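Local coordinates for protein pyruvate kinase (Pseudomonas aeruginosa, PDB 6QXL) that probably catalyses the last step of glycolysis, transferring the phosphoryl group of phosphoenolpyruvate to ADP to give pyruvate and ATP, at residues I26-D31 and Y324-V329; N36-T41 and D68-K73; I76-N81 and S155-I160; V246-L251 and T282-S287; D301-V306 and A333-G338. All coordinates share one frame; numbering follows the deposited sequence.

Interaction 1: I26-D31 and Y324-V329; sequences ILAGID and YPVEAV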
# COMPACT_ATOMS: atom_id res chain seq x y z
N ILE A 26 43.59 -7.91 -1.81
CA ILE A 26 43.13 -7.50 -3.14
C ILE A 26 42.41 -8.67 -3.81
O ILE A 26 41.31 -8.51 -4.35
CB ILE A 26 44.30 -7.00 -4.01
CG1 ILE A 26 44.99 -5.81 -3.24
CG2 ILE A 26 43.84 -6.58 -5.38
CD1 ILE A 26 44.29 -4.63 -2.87
N LEU A 27 43.02 -9.84 -3.76
CA LEU A 27 42.41 -11.02 -4.38
C LEU A 27 41.17 -11.48 -3.65
O LEU A 27 40.29 -12.07 -4.26
CB LEU A 27 43.40 -12.18 -4.48
CG LEU A 27 44.54 -11.96 -5.45
CD1 LEU A 27 45.70 -12.91 -5.07
CD2 LEU A 27 44.10 -12.12 -6.91
N ALA A 28 41.10 -11.24 -2.35
CA ALA A 28 39.93 -11.64 -1.57
C ALA A 28 38.73 -10.73 -1.84
O ALA A 28 37.59 -11.08 -1.50
CB ALA A 28 40.25 -11.68 -0.09
N GLY A 29 38.99 -9.55 -2.41
CA GLY A 29 37.94 -8.69 -2.92
C GLY A 29 37.78 -7.34 -2.27
O GLY A 29 36.73 -6.72 -2.43
N ILE A 30 38.77 -6.80 -1.58
CA ILE A 30 38.55 -5.49 -0.99
C ILE A 30 38.27 -4.46 -2.07
O ILE A 30 38.84 -4.50 -3.15
CB ILE A 30 39.71 -5.02 -0.08
CG1 ILE A 30 41.00 -4.78 -0.84
CG2 ILE A 30 39.95 -6.00 1.05
CD1 ILE A 30 41.85 -3.72 -0.15
N ASP A 31 37.36 -3.55 -1.80
CA ASP A 31 37.03 -2.48 -2.74
C ASP A 31 37.61 -1.13 -2.31
O ASP A 31 37.77 -0.24 -3.14
CB ASP A 31 35.51 -2.40 -2.93
CG ASP A 31 34.87 -3.78 -3.25
OD1 ASP A 31 34.98 -4.29 -4.42
OD2 ASP A 31 34.27 -4.38 -2.31
N TYR A 324 43.81 -12.71 11.38
CA TYR A 324 43.20 -13.33 10.20
C TYR A 324 42.56 -12.28 9.26
O TYR A 324 41.40 -12.38 8.89
CB TYR A 324 42.14 -14.34 10.63
CG TYR A 324 42.64 -15.45 11.49
CD1 TYR A 324 42.73 -15.28 12.86
CD2 TYR A 324 43.07 -16.69 10.94
CE1 TYR A 324 43.20 -16.29 13.67
CE2 TYR A 324 43.44 -17.71 11.77
CZ TYR A 324 43.55 -17.50 13.11
OH TYR A 324 44.00 -18.50 13.92
N PRO A 325 43.35 -11.28 8.84
CA PRO A 325 42.80 -10.25 7.97
C PRO A 325 42.21 -10.75 6.65
O PRO A 325 41.15 -10.29 6.22
CB PRO A 325 43.99 -9.32 7.73
CG PRO A 325 45.18 -10.14 8.02
CD PRO A 325 44.78 -11.07 9.11
N VAL A 326 42.85 -11.72 6.03
CA VAL A 326 42.35 -12.20 4.74
C VAL A 326 41.07 -13.00 4.94
O VAL A 326 40.10 -12.82 4.20
CB VAL A 326 43.43 -13.01 3.99
CG1 VAL A 326 42.89 -13.60 2.69
CG2 VAL A 326 44.62 -12.11 3.72
N GLU A 327 41.05 -13.83 5.96
CA GLU A 327 39.87 -14.66 6.22
C GLU A 327 38.66 -13.80 6.59
O GLU A 327 37.53 -14.13 6.24
CB GLU A 327 40.16 -15.68 7.31
CG GLU A 327 41.27 -16.68 6.94
CD GLU A 327 42.72 -16.25 7.23
OE1 GLU A 327 43.03 -15.05 7.49
OE2 GLU A 327 43.57 -17.14 7.21
N ALA A 328 38.90 -12.67 7.27
CA ALA A 328 37.83 -11.73 7.59
C ALA A 328 37.19 -11.17 6.32
O ALA A 328 35.97 -11.19 6.19
CB ALA A 328 38.34 -10.62 8.48
N VAL A 329 38.02 -10.69 5.40
CA VAL A 329 37.50 -10.16 4.14
C VAL A 329 36.72 -11.24 3.39
O VAL A 329 35.61 -10.99 2.92
CB VAL A 329 38.64 -9.61 3.27
CG1 VAL A 329 38.16 -9.34 1.82
CG2 VAL A 329 39.23 -8.35 3.90

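Interaction 2: N36-T41 and D68-K73; sequences NFSHGT and DLQGPK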
# COMPACT_ATOMS: atom_id res chain seq x y z
N ASN A 36 44.22 4.93 8.29
CA ASN A 36 43.82 5.65 9.48
C ASN A 36 44.96 6.53 9.92
O ASN A 36 45.97 6.04 10.39
CB ASN A 36 43.40 4.65 10.57
CG ASN A 36 42.90 5.32 11.83
OD1 ASN A 36 42.69 6.54 11.87
ND2 ASN A 36 42.71 4.53 12.86
N PHE A 37 44.80 7.84 9.79
CA PHE A 37 45.88 8.76 10.14
C PHE A 37 46.11 8.89 11.63
O PHE A 37 47.11 9.46 12.03
CB PHE A 37 45.66 10.16 9.53
CG PHE A 37 45.76 10.21 8.03
CD1 PHE A 37 46.82 9.60 7.35
CD2 PHE A 37 44.80 10.88 7.28
CE1 PHE A 37 46.92 9.66 5.97
CE2 PHE A 37 44.88 10.95 5.90
CZ PHE A 37 45.95 10.35 5.23
N SER A 38 45.23 8.36 12.46
CA SER A 38 45.50 8.33 13.92
C SER A 38 46.81 7.60 14.26
O SER A 38 47.41 7.90 15.26
CB SER A 38 44.36 7.62 14.66
OG SER A 38 43.13 8.26 14.42
N HIS A 39 47.22 6.63 13.44
CA HIS A 39 48.44 5.89 13.66
C HIS A 39 49.28 5.86 12.40
O HIS A 39 48.81 6.17 11.32
CB HIS A 39 48.18 4.46 14.16
CG HIS A 39 47.15 4.37 15.25
ND1 HIS A 39 47.40 4.77 16.55
CD2 HIS A 39 45.85 4.00 15.21
CE1 HIS A 39 46.32 4.58 17.28
NE2 HIS A 39 45.35 4.17 16.48
N GLY A 40 50.55 5.53 12.56
CA GLY A 40 51.50 5.43 11.46
C GLY A 40 52.11 6.76 11.06
O GLY A 40 51.61 7.84 11.37
N THR A 41 53.22 6.66 10.34
CA THR A 41 53.95 7.81 9.82
C THR A 41 53.51 8.08 8.38
O THR A 41 53.10 7.15 7.66
CB THR A 41 55.46 7.53 9.81
OG1 THR A 41 55.72 6.44 8.91
CG2 THR A 41 55.91 7.22 11.23
N ASP A 68 41.51 8.62 6.65
CA ASP A 68 40.66 8.91 7.79
C ASP A 68 41.38 9.86 8.73
O ASP A 68 42.35 9.49 9.36
CB ASP A 68 40.28 7.57 8.49
CG ASP A 68 39.04 7.68 9.36
OD1 ASP A 68 38.92 8.69 10.10
OD2 ASP A 68 38.15 6.78 9.31
N LEU A 69 40.88 11.08 8.83
CA LEU A 69 41.44 12.10 9.73
C LEU A 69 41.17 11.74 11.18
O LEU A 69 40.08 11.30 11.54
CB LEU A 69 40.82 13.48 9.47
CG LEU A 69 40.94 14.02 8.02
CD1 LEU A 69 40.14 15.32 7.87
CD2 LEU A 69 42.44 14.19 7.64
N GLN A 70 42.16 11.95 12.04
CA GLN A 70 42.00 11.59 13.45
C GLN A 70 40.95 12.41 14.14
O GLN A 70 40.19 11.91 14.95
CB GLN A 70 43.34 11.74 14.16
CG GLN A 70 43.27 11.51 15.67
CD GLN A 70 44.61 11.55 16.34
OE1 GLN A 70 45.22 10.53 16.48
NE2 GLN A 70 45.05 12.76 16.78
N GLY A 71 40.91 13.70 13.85
CA GLY A 71 39.87 14.55 14.45
C GLY A 71 40.28 14.98 15.84
O GLY A 71 41.38 14.64 16.36
N PRO A 72 39.36 15.64 16.56
CA PRO A 72 39.55 16.02 17.95
C PRO A 72 39.20 14.87 18.95
O PRO A 72 38.26 14.89 19.73
CB PRO A 72 38.57 17.14 18.11
CG PRO A 72 37.40 16.74 17.24
CD PRO A 72 38.08 16.12 16.05
N LYS A 73 39.82 13.76 18.68
CA LYS A 73 39.81 12.65 19.62
C LYS A 73 40.69 13.02 20.82
O LYS A 73 41.81 13.56 20.66
CB LYS A 73 40.31 11.40 18.98
CG LYS A 73 40.00 10.15 19.77
CD LYS A 73 40.52 8.90 19.03
CE LYS A 73 39.75 7.64 19.39
NZ LYS A 73 38.35 7.61 18.83

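Interaction 3: I76-N81 and S155-I160; sequences IAKFAN and SDHKGI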
# COMPACT_ATOMS: atom_id res chain seq x y z
N ILE A 76 44.42 10.26 26.65
CA ILE A 76 45.28 10.38 27.81
C ILE A 76 46.76 10.43 27.40
O ILE A 76 47.11 10.15 26.27
CB ILE A 76 45.00 9.30 28.85
CG1 ILE A 76 45.46 7.93 28.36
CG2 ILE A 76 43.51 9.28 29.23
CD1 ILE A 76 44.95 6.76 29.21
N ALA A 77 47.59 10.79 28.35
CA ALA A 77 49.05 10.85 28.16
C ALA A 77 49.72 9.47 28.37
O ALA A 77 49.04 8.45 28.37
CB ALA A 77 49.65 11.92 29.07
N LYS A 78 51.03 9.43 28.57
CA LYS A 78 51.74 8.17 28.78
C LYS A 78 51.82 7.78 30.25
O LYS A 78 51.69 8.61 31.15
CB LYS A 78 53.16 8.24 28.17
CG LYS A 78 53.19 8.63 26.73
CD LYS A 78 54.59 8.70 26.21
CE LYS A 78 54.61 8.77 24.73
NZ LYS A 78 55.94 9.20 24.21
N PHE A 79 52.17 6.52 30.47
CA PHE A 79 52.38 5.92 31.78
C PHE A 79 53.85 5.60 31.93
O PHE A 79 54.54 5.48 30.96
CB PHE A 79 51.61 4.65 31.91
CG PHE A 79 50.16 4.82 32.13
CD1 PHE A 79 49.29 4.89 31.08
CD2 PHE A 79 49.66 4.86 33.39
CE1 PHE A 79 47.96 5.02 31.29
CE2 PHE A 79 48.32 4.98 33.60
CZ PHE A 79 47.47 5.06 32.55
N ALA A 80 54.34 5.53 33.16
CA ALA A 80 55.76 5.25 33.42
C ALA A 80 56.23 3.89 32.97
O ALA A 80 57.27 3.75 32.39
CB ALA A 80 56.06 5.44 34.87
N ASN A 81 55.43 2.90 33.26
CA ASN A 81 55.62 1.52 32.87
C ASN A 81 54.48 1.51 31.93
O ASN A 81 53.38 1.53 32.39
CB ASN A 81 55.35 0.61 34.03
CG ASN A 81 56.16 0.96 35.23
OD1 ASN A 81 57.34 1.16 35.14
ND2 ASN A 81 55.51 1.07 36.37
N SER A 155 46.53 2.02 28.78
CA SER A 155 47.87 2.19 28.27
C SER A 155 48.01 3.57 27.59
O SER A 155 47.03 4.30 27.44
CB SER A 155 48.18 1.05 27.29
OG SER A 155 47.41 1.18 26.10
N ASP A 156 49.23 3.88 27.15
CA ASP A 156 49.55 5.20 26.63
C ASP A 156 48.57 5.59 25.50
O ASP A 156 48.18 4.77 24.68
CB ASP A 156 50.98 5.28 26.09
CG ASP A 156 52.04 5.07 27.18
OD1 ASP A 156 51.70 4.66 28.31
OD2 ASP A 156 53.26 5.25 26.86
N HIS A 157 48.17 6.86 25.54
CA HIS A 157 47.39 7.49 24.48
C HIS A 157 46.04 6.86 24.18
O HIS A 157 45.52 7.07 23.10
CB HIS A 157 48.22 7.58 23.19
CG HIS A 157 49.51 8.33 23.34
ND1 HIS A 157 49.59 9.56 23.97
CD2 HIS A 157 50.77 7.97 23.01
CE1 HIS A 157 50.85 9.96 23.97
NE2 HIS A 157 51.58 9.01 23.40
N LYS A 158 45.44 6.12 25.11
CA LYS A 158 44.12 5.60 24.89
C LYS A 158 43.08 6.72 24.86
O LYS A 158 43.22 7.74 25.53
CB LYS A 158 43.74 4.56 25.93
CG LYS A 158 44.45 3.23 25.78
CD LYS A 158 43.94 2.49 24.57
CE LYS A 158 44.79 1.27 24.23
NZ LYS A 158 45.00 1.07 22.75
N GLY A 159 42.04 6.50 24.06
CA GLY A 159 40.99 7.49 23.88
C GLY A 159 40.08 7.55 25.08
O GLY A 159 39.93 6.59 25.86
N ILE A 160 39.51 8.72 25.28
CA ILE A 160 38.53 8.95 26.32
C ILE A 160 37.39 9.78 25.74
O ILE A 160 37.59 10.68 24.94
CB ILE A 160 39.18 9.64 27.56
CG1 ILE A 160 38.17 9.84 28.68
CG2 ILE A 160 39.80 10.95 27.20
CD1 ILE A 160 38.81 10.23 29.99

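Interaction 4: V246-L251 and T282-S287; sequences VARGDL and TQMMES. With MG (magnesium ion), chain N; MLI (malonate ion), chain O.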
# COMPACT_ATOMS: atom_id res chain seq x y z
N VAL A 246 28.50 5.31 9.26
CA VAL A 246 27.87 5.01 10.54
C VAL A 246 28.97 4.49 11.45
O VAL A 246 29.34 3.33 11.40
CB VAL A 246 26.71 3.99 10.40
CG1 VAL A 246 25.98 3.83 11.72
CG2 VAL A 246 25.73 4.45 9.33
N ALA A 247 29.50 5.40 12.26
CA ALA A 247 30.69 5.12 13.05
C ALA A 247 30.26 4.64 14.43
O ALA A 247 30.20 5.42 15.40
CB ALA A 247 31.55 6.36 13.14
N ARG A 248 29.99 3.35 14.54
CA ARG A 248 29.21 2.87 15.66
C ARG A 248 29.97 2.84 16.97
O ARG A 248 29.35 2.85 18.02
CB ARG A 248 28.60 1.51 15.36
CG ARG A 248 27.67 1.58 14.17
CD ARG A 248 27.01 0.25 13.87
NE ARG A 248 27.96 -0.83 13.80
CZ ARG A 248 27.62 -2.10 13.56
NH1 ARG A 248 26.35 -2.43 13.34
NH2 ARG A 248 28.55 -3.05 13.53
N GLY A 249 31.31 2.79 16.90
CA GLY A 249 32.14 2.85 18.10
C GLY A 249 31.91 4.15 18.87
O GLY A 249 31.32 4.16 19.95
N ASP A 250 32.34 5.26 18.31
CA ASP A 250 32.18 6.52 19.00
C ASP A 250 30.71 6.92 19.13
O ASP A 250 30.32 7.47 20.17
CB ASP A 250 32.98 7.64 18.33
CG ASP A 250 34.47 7.54 18.64
OD1 ASP A 250 34.79 7.51 19.85
OD2 ASP A 250 35.29 7.57 17.69
N LEU A 251 29.89 6.62 18.12
CA LEU A 251 28.49 6.99 18.19
C LEU A 251 27.78 6.29 19.34
O LEU A 251 26.98 6.89 20.05
CB LEU A 251 27.78 6.69 16.87
CG LEU A 251 26.31 7.13 16.76
CD1 LEU A 251 26.12 8.64 16.86
CD2 LEU A 251 25.77 6.63 15.44
N THR A 282 32.56 -0.67 12.27
CA THR A 282 32.98 -0.90 13.64
C THR A 282 32.46 -2.18 14.30
O THR A 282 31.28 -2.33 14.59
CB THR A 282 32.71 0.34 14.50
OG1 THR A 282 33.31 1.48 13.87
CG2 THR A 282 33.31 0.19 15.87
N GLN A 283 33.39 -3.10 14.54
CA GLN A 283 33.16 -4.35 15.24
C GLN A 283 32.22 -5.28 14.51
O GLN A 283 31.61 -6.15 15.13
CB GLN A 283 32.67 -4.13 16.67
CG GLN A 283 33.53 -3.19 17.51
CD GLN A 283 33.25 -3.34 19.01
OE1 GLN A 283 32.22 -2.89 19.51
NE2 GLN A 283 34.14 -4.04 19.71
N MET A 284 32.14 -5.15 13.20
CA MET A 284 31.25 -6.01 12.44
C MET A 284 31.66 -7.48 12.55
O MET A 284 30.82 -8.36 12.56
CB MET A 284 31.19 -5.55 11.00
CG MET A 284 30.80 -4.09 10.88
SD MET A 284 29.91 -3.73 9.37
CE MET A 284 28.29 -4.37 9.81
N MET A 285 32.96 -7.74 12.65
CA MET A 285 33.46 -9.11 12.78
C MET A 285 34.57 -9.23 13.81
O MET A 285 35.53 -9.96 13.62
CB MET A 285 33.88 -9.62 11.41
CG MET A 285 32.70 -9.71 10.45
SD MET A 285 33.09 -10.76 9.06
CE MET A 285 31.55 -11.65 8.89
N GLU A 286 34.41 -8.54 14.93
CA GLU A 286 35.46 -8.38 15.93
C GLU A 286 36.10 -9.71 16.39
O GLU A 286 37.31 -9.79 16.56
CB GLU A 286 34.91 -7.64 17.15
CG GLU A 286 35.99 -7.05 18.06
CD GLU A 286 36.56 -5.73 17.56
OE1 GLU A 286 36.43 -5.39 16.35
OE2 GLU A 286 37.18 -4.99 18.37
N SER A 287 35.30 -10.76 16.53
CA SER A 287 35.85 -12.01 17.00
C SER A 287 36.96 -12.54 16.08
O SER A 287 37.81 -13.32 16.52
CB SER A 287 34.76 -13.07 17.18
OG SER A 287 34.48 -13.71 15.96
MG MG N . 35.39 6.78 15.58
C1 MLI O . 34.70 4.38 13.49
C2 MLI O . 34.07 4.44 14.88
C3 MLI O . 36.08 4.97 13.44
O6 MLI O . 34.30 5.40 15.66
O7 MLI O . 33.30 3.54 15.19
O8 MLI O . 36.16 6.16 13.81
O9 MLI O . 37.04 4.26 13.08
O HOH W 1 37.04 5.43 17.03

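Interaction 5: D301-V306 and A333-G338; sequences DVANAV and ARVCQG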
# COMPACT_ATOMS: atom_id res chain seq x y z
N ASP A 301 24.95 -9.28 11.82
CA ASP A 301 25.18 -7.84 11.80
C ASP A 301 25.47 -7.37 10.37
O ASP A 301 24.88 -6.40 9.89
CB ASP A 301 26.35 -7.49 12.72
CG ASP A 301 26.65 -6.00 12.77
OD1 ASP A 301 25.72 -5.18 12.82
OD2 ASP A 301 27.86 -5.66 12.79
N VAL A 302 26.35 -8.10 9.69
CA VAL A 302 26.75 -7.74 8.36
C VAL A 302 25.56 -7.90 7.41
O VAL A 302 25.24 -7.01 6.62
CB VAL A 302 27.96 -8.57 7.90
CG1 VAL A 302 28.26 -8.32 6.43
CG2 VAL A 302 29.19 -8.24 8.74
N ALA A 303 24.91 -9.04 7.49
CA ALA A 303 23.78 -9.32 6.62
C ALA A 303 22.67 -8.28 6.79
O ALA A 303 22.08 -7.82 5.81
CB ALA A 303 23.24 -10.70 6.89
N ASN A 304 22.41 -7.89 8.02
CA ASN A 304 21.37 -6.90 8.24
C ASN A 304 21.76 -5.55 7.70
O ASN A 304 20.90 -4.82 7.23
CB ASN A 304 20.96 -6.82 9.71
CG ASN A 304 19.89 -7.85 10.05
OD1 ASN A 304 18.76 -7.72 9.61
ND2 ASN A 304 20.25 -8.88 10.79
N ALA A 305 23.05 -5.22 7.73
CA ALA A 305 23.51 -3.97 7.10
C ALA A 305 23.28 -4.02 5.59
O ALA A 305 22.89 -3.02 4.99
CB ALA A 305 24.97 -3.70 7.42
N VAL A 306 23.47 -5.19 4.99
CA VAL A 306 23.22 -5.35 3.58
C VAL A 306 21.74 -5.18 3.27
O VAL A 306 21.38 -4.51 2.28
CB VAL A 306 23.74 -6.71 3.08
CG1 VAL A 306 23.33 -6.96 1.64
CG2 VAL A 306 25.27 -6.76 3.20
N ALA A 333 32.73 -10.97 2.58
CA ALA A 333 32.28 -11.03 1.19
C ALA A 333 31.23 -12.12 0.97
O ALA A 333 30.28 -11.93 0.23
CB ALA A 333 33.47 -11.23 0.26
N ARG A 334 31.41 -13.26 1.63
CA ARG A 334 30.50 -14.38 1.47
C ARG A 334 29.13 -14.05 2.08
O ARG A 334 28.09 -14.37 1.51
CB ARG A 334 31.10 -15.60 2.14
CG ARG A 334 30.69 -16.95 1.51
CD ARG A 334 30.56 -18.11 2.53
NE ARG A 334 31.67 -18.11 3.52
CZ ARG A 334 31.57 -17.91 4.85
NH1 ARG A 334 30.39 -17.71 5.44
NH2 ARG A 334 32.70 -17.87 5.58
N VAL A 335 29.13 -13.36 3.22
CA VAL A 335 27.89 -13.02 3.88
C VAL A 335 27.12 -12.00 3.05
O VAL A 335 25.89 -12.09 2.94
CB VAL A 335 28.16 -12.52 5.31
CG1 VAL A 335 26.87 -12.02 5.97
CG2 VAL A 335 28.75 -13.64 6.15
N CYS A 336 27.84 -11.05 2.46
CA CYS A 336 27.20 -10.07 1.58
C CYS A 336 26.50 -10.76 0.41
O CYS A 336 25.34 -10.48 0.11
CB CYS A 336 28.22 -9.06 1.09
SG CYS A 336 28.78 -7.89 2.35
N GLN A 337 27.19 -11.70 -0.23
CA GLN A 337 26.59 -12.41 -1.35
C GLN A 337 25.31 -13.11 -0.96
O GLN A 337 24.33 -13.09 -1.73
CB GLN A 337 27.53 -13.43 -1.93
CG GLN A 337 28.48 -12.90 -2.96
CD GLN A 337 29.22 -14.11 -3.55
OE1 GLN A 337 30.10 -14.63 -2.87
NE2 GLN A 337 28.79 -14.64 -4.74
N GLY A 338 25.30 -13.71 0.23
CA GLY A 338 24.12 -14.45 0.68
C GLY A 338 22.94 -13.52 0.94
O GLY A 338 21.84 -13.78 0.48

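Interaction 1: I26-D31 and Y324-V329
Val-329 fills the tight part of this contact, its two methyl groups divided between Ala-28 and Ile-30. Chi1 of the valine (167°) swings CG1 clear of its own N and against the alanine methyl, where Val-329 CG1 and Ala-28 CB are 3.7 Å apart. The same CG1 lies 3.8 Å from the carbonyl O of Ala-28, so it rests on the last helical turn of 19-28 as well. The second branch, CG2 of Val-329, meets CG2 of Ile-30 at 3.8 Å, and the two side chains pass each other at a slant. Ile-30 touches the valine through this CG2, which lies near both methyls of Val-329, while the end of its longer arm leads away. Between Ala-28 and Ile-30 the chain turns at Gly-29, whose positive phi of 117° closes helix 19-28 with a Schellman motif.

The fit slackens toward Val-326, one turn earlier on helix 325-340: its CG1 stands 4.3 Å from Ala-28 CB and touches little else of 26-31, leaning instead on Gln-24 and Leu-25. On the outer side the exposed Leu-27 lies against His-59. Leu-25 also packs on Ile-30 and Val-329, continuing the apolar layer between the first and last helices of the TIM barrel.

No hydrogen bond or ion pair spans the two segments; the charges of Asp-31 are met by Arg-4 and Arg-61. Apolar contact between small branched side chains and an alanine therefore accounts for what joins the two segments, and it depends on shape rather than on polar direction.

Interaction 2: N36-T41 and D68-K73
Phe-37 and Asp-68 are joined by the one hydrogen bond between the segments: Phe-37 N donates to Asp-68 O over 3.0 Å, with the donor in the carbonyl plane. It extends the parallel pairing of strands 32-36 and 64-68, in which Asn-36 is bridged with Asp-68.

A second set of polar bonds lies within 36-41. Asn-36 OD1 accepts from Ser-38 N at 3.2 Å, forming an Asx turn, and from Ser-38 OG at 3.1 Å. Both donors come from the same face of the amide, the N-H far above its plane and the hydroxyl tilted less. The chi1 of Asn-36 (-177°) carries the amide to where one oxygen can hold both, and the type I turn from Asn-36 to His-39 is thereby braced.

Van der Waals contacts complete the set. Ser-38 OG sits 3.5 Å from Gln-70 CG, and the glutamine, extended as far as its amide, runs past the serine so that Gln-70 OE1 comes 3.4 Å from Ser-38 CA. Phe-37 CD2 approaches Leu-69 CD2 at 4.1 Å, while His-45 meets the phenyl ring edge-to-face.

Asp-68 itself is paired with Arg-34 and Lys-221, its side chain about 5 Å from the bound malonate. These are the C-terminal ends of neighbouring TIM-barrel strands, the second leading into the inserted beta domain, where the loops border the active site.

Interaction 3: I76-N81 and S155-I160
The phenyl ring of Phe-79 has Asp-156 OD1 at its edge and in its plane, 3.7 Å from CD1; the carbonyl carbon of Ser-155 lies oblique to the ring, near CD1. The carboxylate is turned 20° from the ring, and the two side chains run alongside each other, pointing opposite ways. OD1 also accepts a hydrogen bond from Phe-79 N, 2.9 Å away and above the carboxylate plane. Asp-156 OD2 lies against the aliphatic part of Lys-78, 3.3 Å from its CB. The imidazole of His-157 is approached obliquely by the extended lysine chain, Lys-78 CE being 3.3 Å from His-157 NE2, and His-157 ND1 gives a weak bond to Ile-76 O.

Backbone bonds hold the remainder: Ile-76 N to Lys-158 O at 3.0 Å, and a weak one from His-157 N to Ala-77 O. The type II turn from Ser-155 to Lys-158 brings His-157 CA within 3.2 Å of Ile-76 O, a C-H...O contact.

The pairing prolongs the antiparallel neighbours 74-75 and 159-162 in the beta domain inserted into the barrel. Ile-76 packs on Leu-127 of strand 124-127 and Phe-94 of strand 91-95, and Phe-79 on Ile-84 of strand 83-86.

Interaction 4: V246-L251 and T282-S287
Arg-248 reaches toward Thr-282 and turns the edge of its guanidinium to the threonine's carbonyl: NH2 donates to Thr-282 O over 3.0 Å, with the oxygen in the guanidinium plane. A bend at chi3 (-50°) brings the group round to this acceptor, and the Met-284 side chain crosses the arginine at about a right angle, its CG 3.6 Å from Arg-248 NH2. The guanidinium is gripped further by Asp-301, Gln-264 and the carbonyl of Ala-281, which together would fix its rotation.

The side chain of Thr-282 points toward the start of helix 248-255. Its CG2 lies 3.4 Å from Gly-249 N; its hydroxyl comes doubtfully close to malonate O7. Gly-249 N donates to O7, at 2.7 Å, and Asp-250 N to malonate O6 at 3.3 Å, so the helix N terminus cradles the carboxylate. Asp-250 starts away from 282-287 at its CB and binds magnesium through OD2 at 2.3 Å; malonate O6 and O8, a water and Glu-223 are the other ligands.

The site lies at the C-terminal ends of barrel strands 243-247 and 277-281. Helix 260-273 covers Val-246, helix 296-307 backs Met-284, and Arg-296 of the second subunit hydrogen-bonds to the carbonyls of Arg-248 and Gly-249.

Interaction 5: D301-V306 and A333-G338
Val-335 points from helix 325-340 toward helix 296-307, and its CB carries two methyls of which CG1 does the touching. CB itself stays back; from Val-302, CB and CG1 both approach the Val-335 CG1 methyl, the latter at 4.0 Å. Turned outward by a chi1 of 174°, that CG1 reaches over to the next residue too, lying 3.9 Å from Ala-303 N and 4.0 Å from Ala-303 CB. The small alanine thus lets the valine tip come down onto the helix backbone.

The helices are the last two of the eight outer helices of the TIM barrel, and the short segments run in the same general sense, their axes 8.8 Å apart at closest approach and crossing at -45°. Strand 312-315 presents Val-313 to Ala-305 and Cys-336.

One residue on, Cys-336 SG lies between two valines a turn apart, 3.8 Å from Val-306 CG2 and 4.1 Å from Val-302 CG1. All five touching residues are buried, and the interface has no hydrogen bond across it. Asn-304 hydrogen-bonds to Lys-265 of the second subunit and packs on Asn-304 of that subunit, while Arg-334 forms a salt bridge with Asp-257 of the same neighbour.

How the interactions relate
From the N terminus, 26-31 opens the longest loop, closed only at 324-329, so that interaction 1 joins the first and last helices of the barrel. Within its span lie interactions 2, 3 and 4, one after another. Interaction 2 ties the ends of the second and third barrel strands; interaction 3, its first segment shortly after 68-73, closes the inserted beta domain; interaction 4 links the sixth and seventh strand ends. Interaction 5, joining the seventh and eighth outer helices, crosses interaction 1, since 301-306 precedes 324-329 and 333-338 follows it, and both use helix 325-340. Lys-73 to Asp-250 connects interactions 2 and 4, and Arg-248 to Asp-301 connects 4 and 5.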